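Local coordinates for protein interleukin-20 receptor subunit beta (Homo sapiens, PDB 6DF3) that pairs with IL20RA or IL22RA1 to form cell-surface receptors, the first for the cytokines IL-19, IL-20 and IL-24, the second for IL-20 and IL-24, at residues H117-F131 / K147-M161. The protein carries 1 engineered substitution. Numbering follows the deposited sequence.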
loop_
_atom_site.group_PDB
_atom_site.type_symbol
_atom_site.label_atom_id
_atom_site.label_comp_id
_atom_site.label_asym_id
_atom_site.label_seq_id
_atom_site.Cartn_x
_atom_site.Cartn_y
_atom_site.Cartn_z
ATOM N N HIS C 117 28.958 4.627 -21.074
ATOM C CA HIS C 117 27.830 4.099 -20.351
ATOM C C HIS C 117 26.604 4.099 -21.232
ATOM O O HIS C 117 26.387 5.039 -22.007
ATOM C CB HIS C 117 27.513 4.951 -19.148
ATOM C CG HIS C 117 28.599 4.963 -18.138
ATOM N ND1 HIS C 117 28.482 4.319 -16.927
ATOM C CD2 HIS C 117 29.821 5.534 -18.155
ATOM C CE1 HIS C 117 29.596 4.494 -16.239
ATOM N NE2 HIS C 117 30.429 5.219 -16.966
ATOM N N LEU C 118 25.812 3.042 -21.092
ATOM C CA LEU C 118 24.573 2.883 -21.810
ATOM C C LEU C 118 23.420 3.240 -20.873
ATOM O O LEU C 118 23.370 2.706 -19.765
ATOM C CB LEU C 118 24.435 1.437 -22.249
ATOM C CG LEU C 118 23.174 1.126 -23.076
ATOM C CD1 LEU C 118 23.275 1.769 -24.458
ATOM C CD2 LEU C 118 23.022 -0.389 -23.137
ATOM N N VAL C 119 22.497 4.098 -21.324
ATOM C CA VAL C 119 21.362 4.566 -20.477
ATOM C C VAL C 119 19.999 4.495 -21.193
ATOM O O VAL C 119 19.912 4.687 -22.407
ATOM C CB VAL C 119 21.652 5.964 -19.829
ATOM C CG1 VAL C 119 22.360 6.929 -20.758
ATOM C CG2 VAL C 119 20.438 6.620 -19.201
ATOM N N ILE C 120 18.963 4.189 -20.400
ATOM C CA ILE C 120 17.611 3.997 -20.852
ATOM C C ILE C 120 16.714 4.966 -20.072
ATOM O O ILE C 120 16.982 5.301 -18.892
ATOM C CB ILE C 120 17.177 2.509 -20.716
ATOM C CG1 ILE C 120 15.926 2.232 -21.557
ATOM C CG2 ILE C 120 16.905 2.103 -19.266
ATOM C CD1 ILE C 120 15.439 0.786 -21.564
ATOM N N GLU C 121 15.675 5.446 -20.744
ATOM C CA GLU C 121 14.601 6.231 -20.126
ATOM C C GLU C 121 13.273 5.709 -20.642
ATOM O O GLU C 121 12.949 5.875 -21.812
ATOM C CB GLU C 121 14.778 7.702 -20.489
ATOM C CG GLU C 121 13.648 8.614 -20.030
ATOM C CD GLU C 121 14.076 10.075 -19.937
ATOM O OE1 GLU C 121 15.079 10.469 -20.569
ATOM O OE2 GLU C 121 13.402 10.835 -19.207
ATOM N N LEU C 122 12.515 5.049 -19.783
ATOM C CA LEU C 122 11.227 4.543 -20.173
ATOM C C LEU C 122 10.208 5.653 -20.063
ATOM O O LEU C 122 10.518 6.787 -19.659
ATOM C CB LEU C 122 10.826 3.301 -19.369
ATOM C CG LEU C 122 11.833 2.177 -19.701
ATOM C CD1 LEU C 122 12.371 1.412 -18.481
ATOM C CD2 LEU C 122 11.211 1.242 -20.704
ATOM N N GLU C 123 9.029 5.325 -20.573
ATOM C CA GLU C 123 7.884 6.192 -20.558
ATOM C C GLU C 123 7.187 5.959 -19.212
ATOM O O GLU C 123 7.054 4.816 -18.766
ATOM C CB GLU C 123 6.986 5.798 -21.724
ATOM C CG GLU C 123 5.865 6.782 -22.036
ATOM C CD GLU C 123 4.908 6.255 -23.097
ATOM O OE1 GLU C 123 4.381 5.112 -22.910
ATOM O OE2 GLU C 123 4.723 6.980 -24.116
ATOM N N ASP C 124 6.776 7.029 -18.565
ATOM C CA ASP C 124 6.085 6.943 -17.248
ATOM C C ASP C 124 4.665 6.390 -17.296
ATOM O O ASP C 124 3.730 7.149 -17.282
ATOM C CB ASP C 124 6.045 8.336 -16.642
ATOM C CG ASP C 124 5.611 8.344 -15.171
ATOM O OD1 ASP C 124 4.822 7.464 -14.705
ATOM O OD2 ASP C 124 6.036 9.297 -14.477
ATOM N N LEU C 125 4.488 5.075 -17.279
ATOM C CA LEU C 125 3.153 4.502 -17.197
ATOM C C LEU C 125 2.466 4.436 -15.784
ATOM O O LEU C 125 1.327 3.930 -15.648
ATOM C CB LEU C 125 3.160 3.120 -17.844
ATOM C CG LEU C 125 3.580 3.151 -19.322
ATOM C CD1 LEU C 125 3.896 1.745 -19.788
ATOM C CD2 LEU C 125 2.448 3.727 -20.189
ATOM N N GLY C 126 3.072 4.959 -14.744
ATOM C CA GLY C 126 2.393 4.867 -13.423
ATOM C C GLY C 126 2.721 3.681 -12.450
ATOM O O GLY C 126 3.276 2.589 -12.877
ATOM N N PRO C 127 2.361 3.862 -11.147
ATOM C CA PRO C 127 2.575 2.902 -10.072
ATOM C C PRO C 127 2.120 1.476 -10.395
ATOM O O PRO C 127 2.736 0.507 -9.902
ATOM C CB PRO C 127 1.620 3.428 -8.929
ATOM C CG PRO C 127 1.530 4.902 -9.157
ATOM C CD PRO C 127 1.459 4.956 -10.687
ATOM N N GLN C 128 1.057 1.332 -11.199
ATOM C CA GLN C 128 0.657 0.029 -11.560
ATOM C C GLN C 128 1.757 -0.766 -12.285
ATOM O O GLN C 128 1.645 -1.989 -12.291
ATOM C CB GLN C 128 -0.651 0.037 -12.382
ATOM C CG GLN C 128 -1.844 0.654 -11.621
ATOM C CD GLN C 128 -2.484 -0.326 -10.602
ATOM O OE1 GLN C 128 -1.998 -1.486 -10.382
ATOM N NE2 GLN C 128 -3.581 0.121 -9.985
ATOM N N PHE C 129 2.818 -0.137 -12.784
ATOM C CA PHE C 129 3.759 -0.807 -13.697
ATOM C C PHE C 129 5.183 -0.933 -13.239
ATOM O O PHE C 129 5.838 0.094 -12.910
ATOM C CB PHE C 129 3.862 -0.040 -15.040
ATOM C CG PHE C 129 2.587 -0.044 -15.862
ATOM C CD1 PHE C 129 1.561 0.892 -15.592
ATOM C CD2 PHE C 129 2.448 -0.902 -16.940
ATOM C CE1 PHE C 129 0.387 0.921 -16.348
ATOM C CE2 PHE C 129 1.284 -0.867 -17.717
ATOM C CZ PHE C 129 0.251 0.043 -17.407
ATOM N N GLU C 130 5.700 -2.153 -13.409
ATOM C CA GLU C 130 7.149 -2.426 -13.363
ATOM C C GLU C 130 7.680 -2.775 -14.797
ATOM O O GLU C 130 6.940 -3.384 -15.645
ATOM C CB GLU C 130 7.450 -3.577 -12.391
ATOM C CG GLU C 130 7.267 -3.240 -10.912
ATOM C CD GLU C 130 7.284 -4.491 -10.013
ATOM O OE1 GLU C 130 8.391 -5.069 -9.863
ATOM O OE2 GLU C 130 6.194 -4.913 -9.493
ATOM N N PHE C 131 8.941 -2.376 -15.042
ATOM C CA PHE C 131 9.623 -2.532 -16.359
ATOM C C PHE C 131 10.725 -3.582 -16.274
ATOM O O PHE C 131 11.579 -3.546 -15.364
ATOM C CB PHE C 131 10.247 -1.225 -16.878
ATOM C CG PHE C 131 9.253 -0.131 -17.113
ATOM C CD1 PHE C 131 8.852 0.700 -16.069
ATOM C CD2 PHE C 131 8.670 0.064 -18.389
ATOM C CE1 PHE C 131 7.921 1.721 -16.279
ATOM C CE2 PHE C 131 7.746 1.094 -18.618
ATOM C CZ PHE C 131 7.359 1.913 -17.562
ATOM N N LYS C 147 17.539 -6.044 -16.209
ATOM C CA LYS C 147 17.346 -5.068 -15.118
ATOM C C LYS C 147 15.882 -4.629 -14.964
ATOM O O LYS C 147 15.291 -4.040 -15.868
ATOM C CB LYS C 147 18.241 -3.838 -15.329
ATOM C CG LYS C 147 18.380 -2.954 -14.089
ATOM C CD LYS C 147 19.418 -1.848 -14.253
ATOM C CE LYS C 147 20.423 -1.807 -13.090
ATOM N NZ LYS C 147 19.774 -1.537 -11.759
ATOM N N MET C 148 15.312 -4.919 -13.804
ATOM C CA MET C 148 14.015 -4.388 -13.397
ATOM C C MET C 148 14.193 -2.918 -13.076
ATOM O O MET C 148 15.080 -2.573 -12.256
ATOM C CB MET C 148 13.476 -5.092 -12.151
ATOM C CG MET C 148 13.296 -6.596 -12.298
ATOM S SD MET C 148 12.185 -7.093 -13.643
ATOM C CE MET C 148 11.896 -8.818 -13.188
ATOM N N VAL C 149 13.392 -2.067 -13.742
ATOM C CA VAL C 149 13.371 -0.611 -13.517
ATOM C C VAL C 149 12.011 -0.160 -12.973
ATOM O O VAL C 149 10.938 -0.379 -13.601
ATOM C CB VAL C 149 13.682 0.206 -14.791
ATOM C CG1 VAL C 149 13.700 1.694 -14.463
ATOM C CG2 VAL C 149 15.020 -0.160 -15.403
ATOM N N ARG C 150 12.036 0.507 -11.824
ATOM C CA ARG C 150 10.795 0.736 -11.091
ATOM C C ARG C 150 9.932 1.738 -11.850
ATOM O O ARG C 150 8.777 1.449 -12.109
ATOM C CB ARG C 150 11.048 1.171 -9.642
ATOM C CG ARG C 150 9.851 0.963 -8.695
ATOM C CD ARG C 150 10.248 0.545 -7.252
ATOM N NE ARG C 150 11.527 1.110 -6.758
ATOM C CZ ARG C 150 11.744 2.385 -6.398
ATOM N NH1 ARG C 150 10.777 3.305 -6.430
ATOM N NH2 ARG C 150 12.950 2.751 -6.003
ATOM N N SER C 151 10.529 2.849 -12.284
ATOM C CA SER C 151 9.779 3.982 -12.789
ATOM C C SER C 151 10.339 4.679 -14.020
ATOM O O SER C 151 11.595 4.902 -14.182
ATOM C CB SER C 151 9.637 5.001 -11.672
ATOM O OG SER C 151 8.621 4.530 -10.777
ATOM N N GLY C 152 9.366 5.066 -14.860
ATOM C CA GLY C 152 9.611 5.835 -16.060
ATOM C C GLY C 152 10.003 7.246 -15.714
ATOM O O GLY C 152 9.992 7.616 -14.554
ATOM N N GLY C 153 10.371 8.026 -16.727
ATOM C CA GLY C 153 10.706 9.438 -16.558
ATOM C C GLY C 153 12.078 9.747 -16.043
ATOM O O GLY C 153 12.456 10.923 -16.028
ATOM N N ILE C 154 12.860 8.721 -15.676
ATOM C CA ILE C 154 14.219 8.884 -15.100
ATOM C C ILE C 154 15.236 8.198 -16.034
ATOM O O ILE C 154 15.048 7.010 -16.364
ATOM C CB ILE C 154 14.376 8.208 -13.681
ATOM C CG1 ILE C 154 13.049 8.064 -12.878
ATOM C CG2 ILE C 154 15.438 8.939 -12.883
ATOM C CD1 ILE C 154 13.199 7.358 -11.510
ATOM N N PRO C 155 16.307 8.900 -16.435
ATOM C CA PRO C 155 17.351 8.213 -17.198
ATOM C C PRO C 155 18.262 7.312 -16.295
ATOM O O PRO C 155 19.148 7.824 -15.570
ATOM C CB PRO C 155 18.163 9.383 -17.831
ATOM C CG PRO C 155 17.437 10.638 -17.426
ATOM C CD PRO C 155 16.686 10.304 -16.193
ATOM N N VAL C 156 18.029 6.001 -16.377
ATOM C CA VAL C 156 18.730 4.996 -15.621
ATOM C C VAL C 156 19.867 4.293 -16.434
ATOM O O VAL C 156 19.692 3.889 -17.578
ATOM C CB VAL C 156 17.725 3.967 -15.110
ATOM C CG1 VAL C 156 18.430 2.846 -14.372
ATOM C CG2 VAL C 156 16.737 4.646 -14.176
ATOM N N HIS C 157 21.043 4.200 -15.811
ATOM C CA HIS C 157 22.147 3.335 -16.234
ATOM C C HIS C 157 21.773 1.847 -16.325
ATOM O O HIS C 157 21.184 1.276 -15.404
ATOM C CB HIS C 157 23.245 3.483 -15.223
ATOM C CG HIS C 157 24.508 2.771 -15.574
ATOM N ND1 HIS C 157 24.805 1.517 -15.091
ATOM C CD2 HIS C 157 25.567 3.150 -16.323
ATOM C CE1 HIS C 157 25.992 1.149 -15.537
ATOM N NE2 HIS C 157 26.466 2.112 -16.309
ATOM N N LEU C 158 22.107 1.237 -17.455
ATOM C CA LEU C 158 22.004 -0.224 -17.674
ATOM C C LEU C 158 23.316 -1.010 -17.509
ATOM O O LEU C 158 23.402 -1.958 -16.734
ATOM C CB LEU C 158 21.537 -0.486 -19.104
ATOM C CG LEU C 158 20.127 -0.072 -19.433
ATOM C CD1 LEU C 158 19.923 -0.429 -20.899
ATOM C CD2 LEU C 158 19.146 -0.773 -18.509
ATOM N N GLU C 159 24.305 -0.636 -18.300
ATOM C CA GLU C 159 25.548 -1.370 -18.394
ATOM C C GLU C 159 26.617 -0.374 -18.864
ATOM O O GLU C 159 26.307 0.574 -19.592
ATOM C CB GLU C 159 25.366 -2.568 -19.352
ATOM C CG GLU C 159 26.594 -3.467 -19.599
ATOM C CD GLU C 159 27.170 -3.987 -18.290
ATOM O OE1 GLU C 159 26.512 -4.774 -17.573
ATOM O OE2 GLU C 159 28.263 -3.555 -17.934
ATOM N N THR C 160 27.853 -0.541 -18.387
ATOM C CA THR C 160 29.001 0.113 -19.013
ATOM C C THR C 160 29.487 -0.834 -20.093
ATOM O O THR C 160 29.650 -2.028 -19.855
ATOM C CB THR C 160 30.152 0.439 -18.022
ATOM O OG1 THR C 160 29.731 1.524 -17.189
ATOM C CG2 THR C 160 31.450 0.841 -18.766
ATOM N N MET C 161 29.759 -0.277 -21.266
ATOM C CA MET C 161 29.969 -1.069 -22.458
ATOM C C MET C 161 31.437 -1.303 -22.638
ATOM O O MET C 161 32.235 -0.565 -22.085
ATOM C CB MET C 161 29.400 -0.327 -23.658
ATOM C CG MET C 161 27.899 -0.058 -23.517
ATOM S SD MET C 161 27.107 0.528 -25.029
ATOM C CE MET C 161 28.018 2.063 -25.287
HETATM O O HOH W 1 12.786 4.629 -16.721
#
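In the second fibronectin type III domain, a beta sandwich, strand 117-122 pairs antiparallel with 156-160 in one sheet and the start of 130-137 with the end of 145-149 in the other. A beta bulge marks the first pair: Leu158 and Glu159 both stand opposite Leu118, whose O accepts from Leu158 N at 3.0 Å and whose N donates to Glu159 O at 2.9 Å. Branched, apolar Leu118, Ile120 and Leu158 suit the buried side: Leu158 CD1 meets Leu118 CD2 at 3.8 Å, while Leu158 CD2 reaches Ile120 CG2. On the side carrying His117 and Val119, His117 ND1 comes 3.1 Å from His157 NE2, the rings rim to rim with planes at 60°; Thr160 OG1 lies over one face of the His117 ring, toward its rim. In the second pair, Val149 N donates to Phe131 O at 2.8 Å. Phe131 turns its ring edge to Val149 O and a face to Leu122 CB. Glycine suits position 152, where a beta carbon would collide with Glu123 O and Asp124 N. One water accepts from Leu122 N and donates to Ser151 O, bridging strand and loop. Strand 109-114 flanks 117-122, Leu122 reaches Ala171 of strand 167-175, and the backbones of Pro155 and His157 hydrogen-bond to the chain of another protein.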